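Local coordinates for aldo-keto reductase AKR2E4 (Bombyx mori, PDB 3WCZ), which reduces 3-dehydroecdysone and, less actively, phenylglyoxal and isatin with NADPH but not NADH as cosubstrate, and may take part in regulating moulting, at residues Val3-Ile8 with Gln268-Phe273; Tyr117-Pro122 with Glu138-Met143; Arg153-Ser158 with Ser172-Val177; Gly242-Arg247 with Phe275-Glu280. All blocks are in the same frame, centred on the assembly; numbering follows the deposited sequence. Where two conformers were deposited one is given.

How the contacts relate
An eight-stranded TIM barrel illustrates how contact chemistry follows location. Contacts 2 and 3 are buried and share their surroundings: strands 114-119 and 152-158 are neighbours in the barrel sheet, joined by the bond from Gly156 N to Tyr117 O, while Trp140 NE1 reaches Ile174 O. Contact 2 packs helix on strand through apolar groups and one sulfur; contact 3 adds a straight backbone bond. Contact 1, at the surface, and contact 4, partly buried, lie on the same side of the chain's centre and touch through Gln243 with Gln268 and Arg247 with Leu272; both rely on a phenylalanine ring with CH groups over its face. Contacts 1 and 2 approach the cofactor at its adenine and nicotinamide ends.

Contact 1: Val3-Ile8 with Gln268-Phe273; sequences VQAPCI and QNIDLF. With NAP (NADP nicotinamide-adenine-dinucleotide phosphate), chain B.
Asn269 grips the adenine of NADP with both ends of its carboxamide: OD1 accepts the exocyclic amine N6A at 2.8 Å, and ND2 donates to N7A at 3.0 Å with an almost straight N-H...N angle of 172°. The two bonds fix which end of the amide is oxygen and hold it against the adenine edge through a donor and an acceptor. The next residue, Ile270, turns to the N-terminal segment, where its CG2 lies 4.1 Å from Val3 CB and its CD1 meets Ala5 CB. Val3 sends CG1, placed opposite the backbone N (chi1 175°), to within 3.4 Å of Ile270 O and against the edge of the Phe273 ring, near its plane. One face of that ring is taken by Pro6, whose CD stands 3.5 Å from the ring centroid and 8° off the normal, a CH-pi contact over the centre. Leu272 CB covers the opposite face nearer the rim, so the ring is sandwiched between a proline and its own chain neighbour. Asp271 centres an inverse gamma turn. Residues 3-6, leading into strand 7-9 and its partner 15-17, thus pack on residues 270-273, while helix 241-251 meets Asn269, Asp271, Leu272 and Phe273.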
# COMPACT_ATOMS: atom_id res chain seq x y z
N VAL A 3 -16.80 1.56 -10.88
CA VAL A 3 -17.07 1.71 -9.45
C VAL A 3 -16.07 2.70 -8.86
O VAL A 3 -14.86 2.45 -8.94
CB VAL A 3 -16.94 0.35 -8.72
CG1 VAL A 3 -17.10 0.51 -7.19
CG2 VAL A 3 -17.94 -0.68 -9.30
N GLN A 4 -16.51 3.82 -8.28
CA GLN A 4 -15.54 4.65 -7.56
C GLN A 4 -15.58 4.33 -6.07
O GLN A 4 -16.64 4.34 -5.41
CB GLN A 4 -15.69 6.16 -7.82
CG GLN A 4 -15.14 6.61 -9.18
CD GLN A 4 -15.00 8.12 -9.27
OE1 GLN A 4 -14.48 8.77 -8.36
NE2 GLN A 4 -15.46 8.69 -10.38
N ALA A 5 -14.43 3.96 -5.55
CA ALA A 5 -14.30 3.68 -4.15
C ALA A 5 -14.59 4.95 -3.38
O ALA A 5 -14.24 6.06 -3.81
CB ALA A 5 -12.92 3.19 -3.83
N PRO A 6 -15.20 4.81 -2.20
CA PRO A 6 -15.31 5.94 -1.27
C PRO A 6 -13.95 6.33 -0.73
O PRO A 6 -12.96 5.61 -0.93
CB PRO A 6 -16.15 5.38 -0.13
CG PRO A 6 -16.43 4.01 -0.41
CD PRO A 6 -15.73 3.56 -1.62
N CYS A 7 -13.91 7.42 0.01
CA CYS A 7 -12.67 7.84 0.66
C CYS A 7 -12.62 7.76 2.21
O CYS A 7 -13.65 7.74 2.89
CB CYS A 7 -12.38 9.26 0.23
SG CYS A 7 -12.04 9.41 -1.50
N ILE A 8 -11.40 7.69 2.76
CA ILE A 8 -11.16 8.02 4.16
C ILE A 8 -10.63 9.49 4.20
O ILE A 8 -9.83 9.91 3.33
CB ILE A 8 -10.14 7.04 4.80
CG1 ILE A 8 -10.74 5.63 4.96
CG2 ILE A 8 -9.69 7.55 6.16
CD1 ILE A 8 -9.82 4.56 5.61
N GLN A 268 -12.90 -6.42 -10.66
CA GLN A 268 -13.49 -7.11 -9.51
C GLN A 268 -12.99 -6.55 -8.19
O GLN A 268 -13.74 -6.45 -7.22
CB GLN A 268 -13.17 -8.59 -9.58
CG GLN A 268 -13.91 -9.27 -10.71
CD GLN A 268 -13.67 -10.76 -10.75
OE1 GLN A 268 -12.57 -11.26 -10.50
NE2 GLN A 268 -14.73 -11.50 -11.06
N ASN A 269 -11.73 -6.15 -8.17
CA ASN A 269 -11.06 -5.83 -6.91
C ASN A 269 -11.50 -4.48 -6.31
O ASN A 269 -11.21 -4.21 -5.16
CB ASN A 269 -9.54 -5.86 -7.10
CG ASN A 269 -8.99 -7.25 -7.24
OD1 ASN A 269 -9.67 -8.24 -6.96
ND2 ASN A 269 -7.76 -7.35 -7.70
N ILE A 270 -12.26 -3.68 -7.07
CA ILE A 270 -12.81 -2.44 -6.51
C ILE A 270 -14.33 -2.56 -6.28
O ILE A 270 -14.93 -1.66 -5.70
CB ILE A 270 -12.43 -1.23 -7.41
CG1 ILE A 270 -12.66 0.10 -6.68
CG2 ILE A 270 -13.17 -1.28 -8.73
CD1 ILE A 270 -11.87 1.22 -7.30
N ASP A 271 -14.92 -3.69 -6.67
CA ASP A 271 -16.37 -3.86 -6.55
C ASP A 271 -16.73 -4.42 -5.16
O ASP A 271 -17.18 -5.56 -5.03
CB ASP A 271 -16.90 -4.76 -7.68
CG ASP A 271 -18.41 -4.77 -7.79
OD1 ASP A 271 -19.08 -3.96 -7.12
OD2 ASP A 271 -18.91 -5.61 -8.58
N LEU A 272 -16.53 -3.60 -4.13
CA LEU A 272 -16.58 -4.03 -2.74
C LEU A 272 -17.62 -3.30 -1.91
O LEU A 272 -17.63 -3.47 -0.70
CB LEU A 272 -15.18 -3.79 -2.09
CG LEU A 272 -13.95 -4.30 -2.83
CD1 LEU A 272 -12.71 -3.88 -2.06
CD2 LEU A 272 -13.97 -5.79 -3.02
N PHE A 273 -18.46 -2.49 -2.55
CA PHE A 273 -19.27 -1.52 -1.81
C PHE A 273 -20.76 -1.75 -1.91
O PHE A 273 -21.55 -0.89 -1.52
CB PHE A 273 -18.82 -0.10 -2.19
CG PHE A 273 -17.35 0.07 -1.97
CD1 PHE A 273 -16.86 0.18 -0.67
CD2 PHE A 273 -16.45 -0.01 -3.02
CE1 PHE A 273 -15.53 0.22 -0.44
CE2 PHE A 273 -15.08 0.04 -2.78
CZ PHE A 273 -14.64 0.16 -1.49
PA NAP B . -1.38 -9.00 -3.76
O1A NAP B . -2.22 -7.89 -4.23
O2A NAP B . -1.34 -9.45 -2.38
O5B NAP B . -1.49 -10.27 -4.66
C5B NAP B . -1.40 -10.19 -6.05
C4B NAP B . -1.63 -11.51 -6.77
O4B NAP B . -3.03 -11.87 -6.67
C3B NAP B . -1.27 -11.56 -8.20
O3B NAP B . -0.73 -12.84 -8.45
C2B NAP B . -2.54 -11.36 -8.87
O2B NAP B . -2.60 -11.88 -10.18
C1B NAP B . -3.53 -12.06 -7.97
N9A NAP B . -4.88 -11.55 -7.96
C8A NAP B . -5.23 -10.25 -7.97
N7A NAP B . -6.53 -10.10 -7.84
C5A NAP B . -7.08 -11.35 -7.74
C6A NAP B . -8.39 -11.83 -7.58
N6A NAP B . -9.52 -11.01 -7.52
N1A NAP B . -8.54 -13.16 -7.52
C2A NAP B . -7.49 -13.98 -7.58
N3A NAP B . -6.22 -13.56 -7.72
C4A NAP B . -6.02 -12.24 -7.78
O3 NAP B . 0.13 -8.61 -4.20
PN NAP B . 1.38 -7.80 -3.63
O1N NAP B . 2.04 -7.23 -4.83
O2N NAP B . 2.15 -8.70 -2.73
O5D NAP B . 0.80 -6.63 -2.71
C5D NAP B . -0.01 -5.64 -3.24
C4D NAP B . 0.62 -4.25 -3.36
O4D NAP B . 0.95 -3.73 -2.09
C3D NAP B . 1.92 -4.21 -4.10
O3D NAP B . 1.76 -4.40 -5.49
C2D NAP B . 2.45 -2.93 -3.70
O2D NAP B . 1.77 -1.89 -4.34
C1D NAP B . 2.15 -2.94 -2.22
N1N NAP B . 3.16 -3.48 -1.30
C2N NAP B . 3.86 -2.65 -0.51
C3N NAP B . 4.79 -3.15 0.36
C7N NAP B . 5.48 -2.18 1.24
O7N NAP B . 5.00 -1.05 1.51
N7N NAP B . 6.60 -2.62 1.85
C4N NAP B . 5.09 -4.53 0.39
C5N NAP B . 4.35 -5.39 -0.43
C6N NAP B . 3.39 -4.82 -1.25
P2B NAP B . -3.01 -10.98 -11.45
O1X NAP B . -2.84 -11.95 -12.64
O2X NAP B . -4.42 -10.60 -11.29
O3X NAP B . -2.05 -9.82 -11.50

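Contact 2: Tyr117-Pro122 with Glu138-Met143; sequences YLIHFP and ETWQGM. With NAP (NADP nicotinamide-adenine-dinucleotide phosphate), chain B.
Ile119 of strand 114-119 and Met143 of helix 136-148 belong to one strand-helix layer of the TIM barrel; the two elements run antiparallel, their short axes 9.7 Å apart at an angle of 174°. Ile119 points from the strand at the helix and meets three residues of it. Its CD1 reaches Thr139 CG2 at 3.7 Å and comes to the indole of Trp140 edge-on, in the ring plane, at 3.8 Å from CE3, while CG1 lies against Met143 CG. Met143 is bent at both chi2 (-66°) and chi3 (-77°), a fold that lays its sulfur and methyl across Tyr117: SD is 4.5 Å from the ring centroid in an oblique Met-aromatic contact, and CE sits 3.6 Å from CD2. Met143 CB also covers one face of the Trp140 ring, so the methionine lies against both aromatics. Past the strand, His120 and Phe121 face the cofactor, the carboxamide N7N lying at the imidazole edge, 3.4 Å from His120 NE2. The polar ends on the helix are bonded outside the contact, Thr139 OG1 to His93 O and Trp140 NE1 to Ile174 O. Cohesion between strand and helix therefore rests on dispersion and a polarisable sulfur, with polar pairing delegated to neighbouring loops.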
# COMPACT_ATOMS: atom_id res chain seq x y z
N TYR A 117 3.43 10.63 -0.01
CA TYR A 117 4.80 10.12 0.01
C TYR A 117 5.03 9.38 1.31
O TYR A 117 4.72 9.88 2.39
CB TYR A 117 5.79 11.26 -0.11
CG TYR A 117 7.16 10.89 -0.62
CD1 TYR A 117 7.34 9.95 -1.62
CD2 TYR A 117 8.30 11.53 -0.15
CE1 TYR A 117 8.59 9.65 -2.12
CE2 TYR A 117 9.55 11.23 -0.64
CZ TYR A 117 9.69 10.29 -1.63
OH TYR A 117 10.96 10.04 -2.12
N LEU A 118 5.56 8.16 1.20
CA LEU A 118 5.81 7.29 2.35
C LEU A 118 7.27 6.98 2.51
O LEU A 118 7.96 6.68 1.52
CB LEU A 118 5.08 5.96 2.17
CG LEU A 118 3.56 6.04 1.99
CD1 LEU A 118 3.00 4.65 1.76
CD2 LEU A 118 2.89 6.68 3.16
N ILE A 119 7.73 6.93 3.76
CA ILE A 119 9.01 6.31 4.04
C ILE A 119 8.79 4.80 3.89
O ILE A 119 7.96 4.22 4.61
CB ILE A 119 9.51 6.62 5.47
CG1 ILE A 119 9.61 8.13 5.70
CG2 ILE A 119 10.85 5.92 5.70
CD1 ILE A 119 10.19 8.47 7.08
N HIS A 120 9.50 4.14 2.98
CA HIS A 120 9.18 2.75 2.62
C HIS A 120 9.45 1.77 3.76
O HIS A 120 8.66 0.85 4.00
CB HIS A 120 9.97 2.37 1.35
CG HIS A 120 9.38 1.24 0.56
ND1 HIS A 120 9.46 1.17 -0.81
CD2 HIS A 120 8.73 0.12 0.96
CE1 HIS A 120 8.87 0.05 -1.22
NE2 HIS A 120 8.41 -0.59 -0.17
N PHE A 121 10.57 1.96 4.47
CA PHE A 121 10.90 1.21 5.68
C PHE A 121 11.59 2.14 6.67
O PHE A 121 12.23 3.14 6.26
CB PHE A 121 11.90 0.06 5.40
CG PHE A 121 11.31 -1.11 4.67
CD1 PHE A 121 11.32 -1.13 3.30
CD2 PHE A 121 10.81 -2.20 5.36
CE1 PHE A 121 10.79 -2.22 2.60
CE2 PHE A 121 10.24 -3.28 4.69
CZ PHE A 121 10.24 -3.29 3.30
N PRO A 122 11.60 1.77 7.96
CA PRO A 122 12.30 2.60 8.95
C PRO A 122 13.82 2.36 8.93
O PRO A 122 14.53 3.09 9.61
CB PRO A 122 11.69 2.17 10.29
CG PRO A 122 11.18 0.76 10.06
CD PRO A 122 10.76 0.73 8.59
N GLU A 138 15.04 11.82 11.49
CA GLU A 138 15.68 12.72 10.56
C GLU A 138 15.04 12.65 9.18
O GLU A 138 14.78 13.66 8.53
CB GLU A 138 17.17 12.43 10.47
CG GLU A 138 17.79 13.27 9.41
CD GLU A 138 19.29 13.15 9.32
OE1 GLU A 138 19.92 13.05 10.40
OE2 GLU A 138 19.83 13.21 8.19
N THR A 139 14.77 11.42 8.73
CA THR A 139 14.15 11.23 7.44
C THR A 139 12.79 11.94 7.44
O THR A 139 12.38 12.57 6.46
CB THR A 139 13.96 9.72 7.20
OG1 THR A 139 15.19 9.04 7.49
CG2 THR A 139 13.52 9.42 5.78
N TRP A 140 12.09 11.83 8.57
CA TRP A 140 10.76 12.43 8.69
C TRP A 140 10.85 13.95 8.59
O TRP A 140 9.92 14.58 8.05
CB TRP A 140 10.09 11.99 10.00
CG TRP A 140 8.65 12.38 10.09
CD1 TRP A 140 8.11 13.31 10.92
CD2 TRP A 140 7.59 11.89 9.28
NE1 TRP A 140 6.76 13.42 10.69
CE2 TRP A 140 6.41 12.54 9.70
CE3 TRP A 140 7.51 10.96 8.23
CZ2 TRP A 140 5.17 12.29 9.11
CZ3 TRP A 140 6.29 10.73 7.65
CH2 TRP A 140 5.15 11.38 8.09
N GLN A 141 11.93 14.56 9.06
CA GLN A 141 12.05 15.97 8.85
C GLN A 141 12.17 16.32 7.37
O GLN A 141 11.58 17.31 6.92
CB GLN A 141 13.22 16.49 9.61
CG GLN A 141 13.26 17.92 9.44
CD GLN A 141 14.29 18.51 10.26
OE1 GLN A 141 14.83 17.87 11.17
NE2 GLN A 141 14.59 19.76 9.97
N GLY A 142 12.85 15.49 6.58
CA GLY A 142 12.87 15.67 5.14
C GLY A 142 11.47 15.52 4.55
O GLY A 142 11.13 16.20 3.60
N MET A 143 10.69 14.57 5.08
CA MET A 143 9.30 14.39 4.65
C MET A 143 8.48 15.64 4.95
O MET A 143 7.69 16.07 4.10
CB MET A 143 8.66 13.16 5.32
CG MET A 143 9.37 11.84 5.01
SD MET A 143 9.32 11.28 3.28
CE MET A 143 7.63 10.65 3.24
PA NAP B . -1.38 -9.00 -3.76
O1A NAP B . -2.22 -7.89 -4.23
O2A NAP B . -1.34 -9.45 -2.38
O5B NAP B . -1.49 -10.27 -4.66
C5B NAP B . -1.40 -10.19 -6.05
C4B NAP B . -1.63 -11.51 -6.77
O4B NAP B . -3.03 -11.87 -6.67
C3B NAP B . -1.27 -11.56 -8.20
O3B NAP B . -0.73 -12.84 -8.45
C2B NAP B . -2.54 -11.36 -8.87
O2B NAP B . -2.60 -11.88 -10.18
C1B NAP B . -3.53 -12.06 -7.97
N9A NAP B . -4.88 -11.55 -7.96
C8A NAP B . -5.23 -10.25 -7.97
N7A NAP B . -6.53 -10.10 -7.84
C5A NAP B . -7.08 -11.35 -7.74
C6A NAP B . -8.39 -11.83 -7.58
N6A NAP B . -9.52 -11.01 -7.52
N1A NAP B . -8.54 -13.16 -7.52
C2A NAP B . -7.49 -13.98 -7.58
N3A NAP B . -6.22 -13.56 -7.72
C4A NAP B . -6.02 -12.24 -7.78
O3 NAP B . 0.13 -8.61 -4.20
PN NAP B . 1.38 -7.80 -3.63
O1N NAP B . 2.04 -7.23 -4.83
O2N NAP B . 2.15 -8.70 -2.73
O5D NAP B . 0.80 -6.63 -2.71
C5D NAP B . -0.01 -5.64 -3.24
C4D NAP B . 0.62 -4.25 -3.36
O4D NAP B . 0.95 -3.73 -2.09
C3D NAP B . 1.92 -4.21 -4.10
O3D NAP B . 1.76 -4.40 -5.49
C2D NAP B . 2.45 -2.93 -3.70
O2D NAP B . 1.77 -1.89 -4.34
C1D NAP B . 2.15 -2.94 -2.22
N1N NAP B . 3.16 -3.48 -1.30
C2N NAP B . 3.86 -2.65 -0.51
C3N NAP B . 4.79 -3.15 0.36
C7N NAP B . 5.48 -2.18 1.24
O7N NAP B . 5.00 -1.05 1.51
N7N NAP B . 6.60 -2.62 1.85
C4N NAP B . 5.09 -4.53 0.39
C5N NAP B . 4.35 -5.39 -0.43
C6N NAP B . 3.39 -4.82 -1.25
P2B NAP B . -3.01 -10.98 -11.45
O1X NAP B . -2.84 -11.95 -12.64
O2X NAP B . -4.42 -10.60 -11.29
O3X NAP B . -2.05 -9.82 -11.50

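Contact 3: Arg153-Ser158 with Ser172-Val177; sequences RSIGVS and SYIRPV. With EDO (1,2-ethanediol), chain C.
Ile155, Val177 and Pro176 carry most of the surface closed between residues 153-158 and 172-177. Ile155 O accepts Val177 N at 3.0 Å, an almost straight bond (N-H...O 172°) lying in the carbonyl plane, and the same oxygen is approached by Pro176 CA at 3.5 Å in a CA-H...O contact. Val177 CG2, set between the backbone N and carbonyl carbon (chi1 of CG1 -66°), comes 3.4 Å from Ile155 O and also touches Ser154 CB. Pro176 rests its CB on Gly156 CA at 3.7 Å, and Val157 CG2 meets the same CB from farther along the strand. Ile155 CD1 reaches obliquely to Ile174 CG2. Between these residues Arg175 turns away and folds round an ethanediol, probably from the crystallisation liquor; its NE donates to O1 of the diol at 2.8 Å and its backbone N to O2 at 2.9 Å. With a leucine in place of Arg175, O1 of the diol would probably lose both guanidinium donors and Leu199 O its bond from NH1. Strand 152-158 lies between 114-119 and 178-182 in the barrel; residues 172-177 lead from helix 162-170 into the latter, with Trp140 of helix 136-148 against Ile155 and Leu168 against Pro176.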
# COMPACT_ATOMS: atom_id res chain seq x y z
N ARG A 153 1.40 16.22 -0.94
CA ARG A 153 0.23 16.77 -0.26
C ARG A 153 0.12 16.21 1.15
O ARG A 153 -0.21 16.93 2.10
CB ARG A 153 -1.05 16.45 -1.03
CG ARG A 153 -1.13 17.09 -2.39
CD ARG A 153 -1.46 18.57 -2.32
NE ARG A 153 -1.68 19.12 -3.65
CZ ARG A 153 -0.79 19.83 -4.34
NH1 ARG A 153 0.42 20.11 -3.84
NH2 ARG A 153 -1.12 20.26 -5.55
N SER A 154 0.38 14.91 1.28
CA SER A 154 0.38 14.21 2.56
C SER A 154 1.63 13.34 2.69
O SER A 154 2.18 12.92 1.69
CB SER A 154 -0.83 13.28 2.69
OG SER A 154 -2.05 14.01 2.65
N ILE A 155 2.02 13.07 3.93
CA ILE A 155 3.18 12.26 4.22
C ILE A 155 2.83 11.17 5.22
O ILE A 155 2.02 11.36 6.12
CB ILE A 155 4.39 13.12 4.72
CG1 ILE A 155 4.01 14.02 5.91
CG2 ILE A 155 4.95 13.93 3.56
CD1 ILE A 155 5.24 14.71 6.49
N GLY A 156 3.44 10.00 5.03
CA GLY A 156 3.25 8.89 5.95
C GLY A 156 4.42 7.93 5.91
O GLY A 156 5.51 8.24 5.39
N VAL A 157 4.20 6.76 6.51
CA VAL A 157 5.25 5.78 6.63
C VAL A 157 4.76 4.40 6.23
O VAL A 157 3.55 4.19 6.01
CB VAL A 157 5.82 5.76 8.08
CG1 VAL A 157 6.43 7.11 8.43
CG2 VAL A 157 4.75 5.31 9.11
N SER A 158 5.69 3.46 6.14
CA SER A 158 5.35 2.09 5.81
C SER A 158 6.28 1.18 6.61
O SER A 158 7.45 1.53 6.85
CB SER A 158 5.54 1.90 4.31
OG SER A 158 5.15 0.61 3.86
N SER A 172 7.70 14.44 16.53
CA SER A 172 7.53 15.20 15.30
C SER A 172 6.34 16.14 15.43
O SER A 172 5.49 15.93 16.29
CB SER A 172 7.37 14.30 14.07
OG SER A 172 6.19 13.54 14.13
N TYR A 173 6.26 17.14 14.56
CA TYR A 173 5.16 18.10 14.67
C TYR A 173 3.98 17.69 13.84
O TYR A 173 2.86 18.11 14.11
CB TYR A 173 5.56 19.51 14.26
CG TYR A 173 5.53 19.78 12.78
CD1 TYR A 173 4.33 19.95 12.08
CD2 TYR A 173 6.71 19.85 12.06
CE1 TYR A 173 4.32 20.19 10.72
CE2 TYR A 173 6.72 20.09 10.71
CZ TYR A 173 5.52 20.27 10.04
OH TYR A 173 5.57 20.51 8.68
N ILE A 174 4.20 16.85 12.85
CA ILE A 174 3.07 16.27 12.16
C ILE A 174 3.17 14.76 12.10
O ILE A 174 4.18 14.23 11.65
CB ILE A 174 3.00 16.83 10.80
CG1 ILE A 174 1.87 16.17 10.03
CG2 ILE A 174 4.22 16.63 10.08
CD1 ILE A 174 1.47 16.96 8.81
N ARG A 175 2.15 14.05 12.56
CA ARG A 175 2.21 12.59 12.53
C ARG A 175 1.82 12.11 11.13
O ARG A 175 1.25 12.84 10.32
CB ARG A 175 1.36 11.93 13.63
CG ARG A 175 -0.09 11.94 13.35
CD ARG A 175 -0.93 11.53 14.56
NE ARG A 175 -0.69 12.43 15.70
CZ ARG A 175 -1.18 12.26 16.92
NH1 ARG A 175 -1.95 11.22 17.22
NH2 ARG A 175 -0.89 13.14 17.85
N PRO A 176 2.25 10.89 10.82
CA PRO A 176 1.93 10.34 9.51
C PRO A 176 0.42 10.26 9.31
O PRO A 176 -0.32 10.02 10.28
CB PRO A 176 2.58 8.96 9.56
CG PRO A 176 2.87 8.69 10.94
CD PRO A 176 3.04 9.97 11.64
N VAL A 177 -0.04 10.47 8.09
CA VAL A 177 -1.46 10.23 7.77
C VAL A 177 -1.78 8.74 7.70
O VAL A 177 -2.90 8.34 7.97
CB VAL A 177 -1.91 10.86 6.44
CG1 VAL A 177 -1.86 12.38 6.51
CG2 VAL A 177 -1.08 10.36 5.25
C1 EDO C . 0.74 15.96 15.68
O1 EDO C . 1.08 14.60 16.01
C2 EDO C . -0.49 15.98 14.77
O2 EDO C . -0.10 15.56 13.45

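Contact 4: Gly242-Arg247 with Phe275-Glu280; sequences GQILLR and FQLTFE
Arg247 lies tightly over the Phe275 ring, whereas its guanidinium reaches on toward the more exposed Gln276. On the packed side its CB is 3.4 Å from Phe275 CZ, and its CG stands over one face of the ring, 3.9 Å from the centroid and 27° off the normal, a CH-pi contact displaced toward the rim. Gln243 O meets the edge of the ring in its plane, and Ile244 CD1 comes obliquely to CE2 at 3.8 Å. Leu277 closes this apolar patch, its CG 4.2 Å from Arg247 CG. The looser side is polar: Arg247 bends at chi2 (69°) and again at chi3, and its guanidinium turns one face to both Gln276 CB, 3.5 Å from NH2, and Phe275 O. That carbonyl is poorly angled for bonding; the charge is met by Asp251 in a salt bridge from NH2, while NH1 bonds Leu272 O. Replacing Arg247 by an alanine would probably leave Asp251 and Leu272 O without their mates and take away the CG that lies over Phe275. Thr278, at the N-cap, then starts helix 279-286. As in other aldo-keto reductases, this extra C-terminal helix packs outside the (beta/alpha)8 barrel, its lead-in fastened against helix 241-251.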
# COMPACT_ATOMS: atom_id res chain seq x y z
N GLY A 242 -11.61 -13.43 -3.75
CA GLY A 242 -10.76 -12.25 -3.72
C GLY A 242 -11.53 -11.07 -3.16
O GLY A 242 -11.00 -10.26 -2.39
N GLN A 243 -12.78 -10.89 -3.58
CA GLN A 243 -13.58 -9.78 -3.09
C GLN A 243 -13.87 -9.91 -1.59
O GLN A 243 -13.93 -8.90 -0.88
CB GLN A 243 -14.86 -9.62 -3.91
CG GLN A 243 -14.58 -9.19 -5.33
CD GLN A 243 -15.77 -9.32 -6.27
OE1 GLN A 243 -16.51 -10.32 -6.22
NE2 GLN A 243 -15.97 -8.33 -7.10
N ILE A 244 -14.08 -11.14 -1.12
CA ILE A 244 -14.26 -11.36 0.31
C ILE A 244 -13.02 -10.92 1.09
O ILE A 244 -13.13 -10.23 2.11
CB ILE A 244 -14.57 -12.86 0.61
CG1 ILE A 244 -15.88 -13.32 -0.05
CG2 ILE A 244 -14.60 -13.13 2.11
CD1 ILE A 244 -17.09 -12.54 0.36
N LEU A 245 -11.85 -11.31 0.60
CA LEU A 245 -10.60 -10.95 1.27
C LEU A 245 -10.37 -9.45 1.33
O LEU A 245 -9.92 -8.94 2.35
CB LEU A 245 -9.43 -11.61 0.56
CG LEU A 245 -9.41 -13.15 0.65
CD1 LEU A 245 -8.34 -13.74 -0.24
CD2 LEU A 245 -9.19 -13.63 2.09
N LEU A 246 -10.71 -8.77 0.24
CA LEU A 246 -10.54 -7.32 0.21
C LEU A 246 -11.61 -6.63 1.08
O LEU A 246 -11.31 -5.65 1.80
CB LEU A 246 -10.59 -6.82 -1.22
CG LEU A 246 -9.48 -7.35 -2.11
CD1 LEU A 246 -9.70 -6.92 -3.54
CD2 LEU A 246 -8.10 -6.88 -1.65
N ARG A 247 -12.85 -7.12 1.06
CA ARG A 247 -13.91 -6.52 1.87
C ARG A 247 -13.59 -6.70 3.36
O ARG A 247 -13.87 -5.81 4.17
CB ARG A 247 -15.27 -7.12 1.53
CG ARG A 247 -16.44 -6.50 2.34
CD ARG A 247 -16.75 -5.06 1.98
NE ARG A 247 -17.20 -4.34 3.17
CZ ARG A 247 -17.63 -3.08 3.17
NH1 ARG A 247 -17.75 -2.40 2.05
NH2 ARG A 247 -17.97 -2.50 4.32
N PHE A 275 -21.84 -4.77 -0.47
CA PHE A 275 -21.99 -5.77 0.59
C PHE A 275 -21.03 -5.46 1.69
O PHE A 275 -20.13 -4.63 1.52
CB PHE A 275 -21.77 -7.21 0.07
CG PHE A 275 -20.33 -7.62 -0.07
CD1 PHE A 275 -19.50 -7.06 -1.05
CD2 PHE A 275 -19.80 -8.60 0.76
CE1 PHE A 275 -18.18 -7.48 -1.18
CE2 PHE A 275 -18.52 -9.03 0.59
CZ PHE A 275 -17.71 -8.47 -0.37
N GLN A 276 -21.17 -6.14 2.81
CA GLN A 276 -20.22 -6.04 3.89
C GLN A 276 -20.25 -7.31 4.70
O GLN A 276 -21.22 -8.08 4.67
CB GLN A 276 -20.55 -4.88 4.84
CG GLN A 276 -21.80 -5.14 5.69
CD GLN A 276 -22.42 -3.86 6.19
OE1 GLN A 276 -23.28 -3.28 5.51
NE2 GLN A 276 -21.98 -3.39 7.34
N LEU A 277 -19.15 -7.61 5.37
CA LEU A 277 -19.08 -8.77 6.25
C LEU A 277 -19.65 -8.47 7.63
O LEU A 277 -19.63 -7.32 8.10
CB LEU A 277 -17.64 -9.23 6.39
CG LEU A 277 -16.92 -9.60 5.09
CD1 LEU A 277 -15.57 -10.21 5.37
CD2 LEU A 277 -17.71 -10.57 4.25
N THR A 278 -20.13 -9.49 8.30
CA THR A 278 -20.62 -9.30 9.66
C THR A 278 -19.46 -9.35 10.64
O THR A 278 -18.34 -9.80 10.30
CB THR A 278 -21.58 -10.39 10.06
OG1 THR A 278 -20.87 -11.63 10.08
CG2 THR A 278 -22.74 -10.50 9.11
N PHE A 279 -19.70 -8.93 11.88
CA PHE A 279 -18.63 -8.99 12.86
C PHE A 279 -18.16 -10.43 13.09
O PHE A 279 -16.97 -10.67 13.27
CB PHE A 279 -19.04 -8.27 14.17
CG PHE A 279 -20.07 -8.99 14.99
CD1 PHE A 279 -19.68 -9.90 15.97
CD2 PHE A 279 -21.43 -8.71 14.84
CE1 PHE A 279 -20.63 -10.55 16.75
CE2 PHE A 279 -22.38 -9.37 15.61
CZ PHE A 279 -21.99 -10.28 16.56
N GLU A 280 -19.07 -11.40 13.04
CA GLU A 280 -18.67 -12.78 13.24
C GLU A 280 -17.80 -13.29 12.08
O GLU A 280 -16.88 -14.09 12.27
CB GLU A 280 -19.89 -13.67 13.42
CG GLU A 280 -20.54 -13.57 14.80
CD GLU A 280 -19.64 -14.09 15.92
OE1 GLU A 280 -18.86 -15.05 15.67
OE2 GLU A 280 -19.71 -13.55 17.05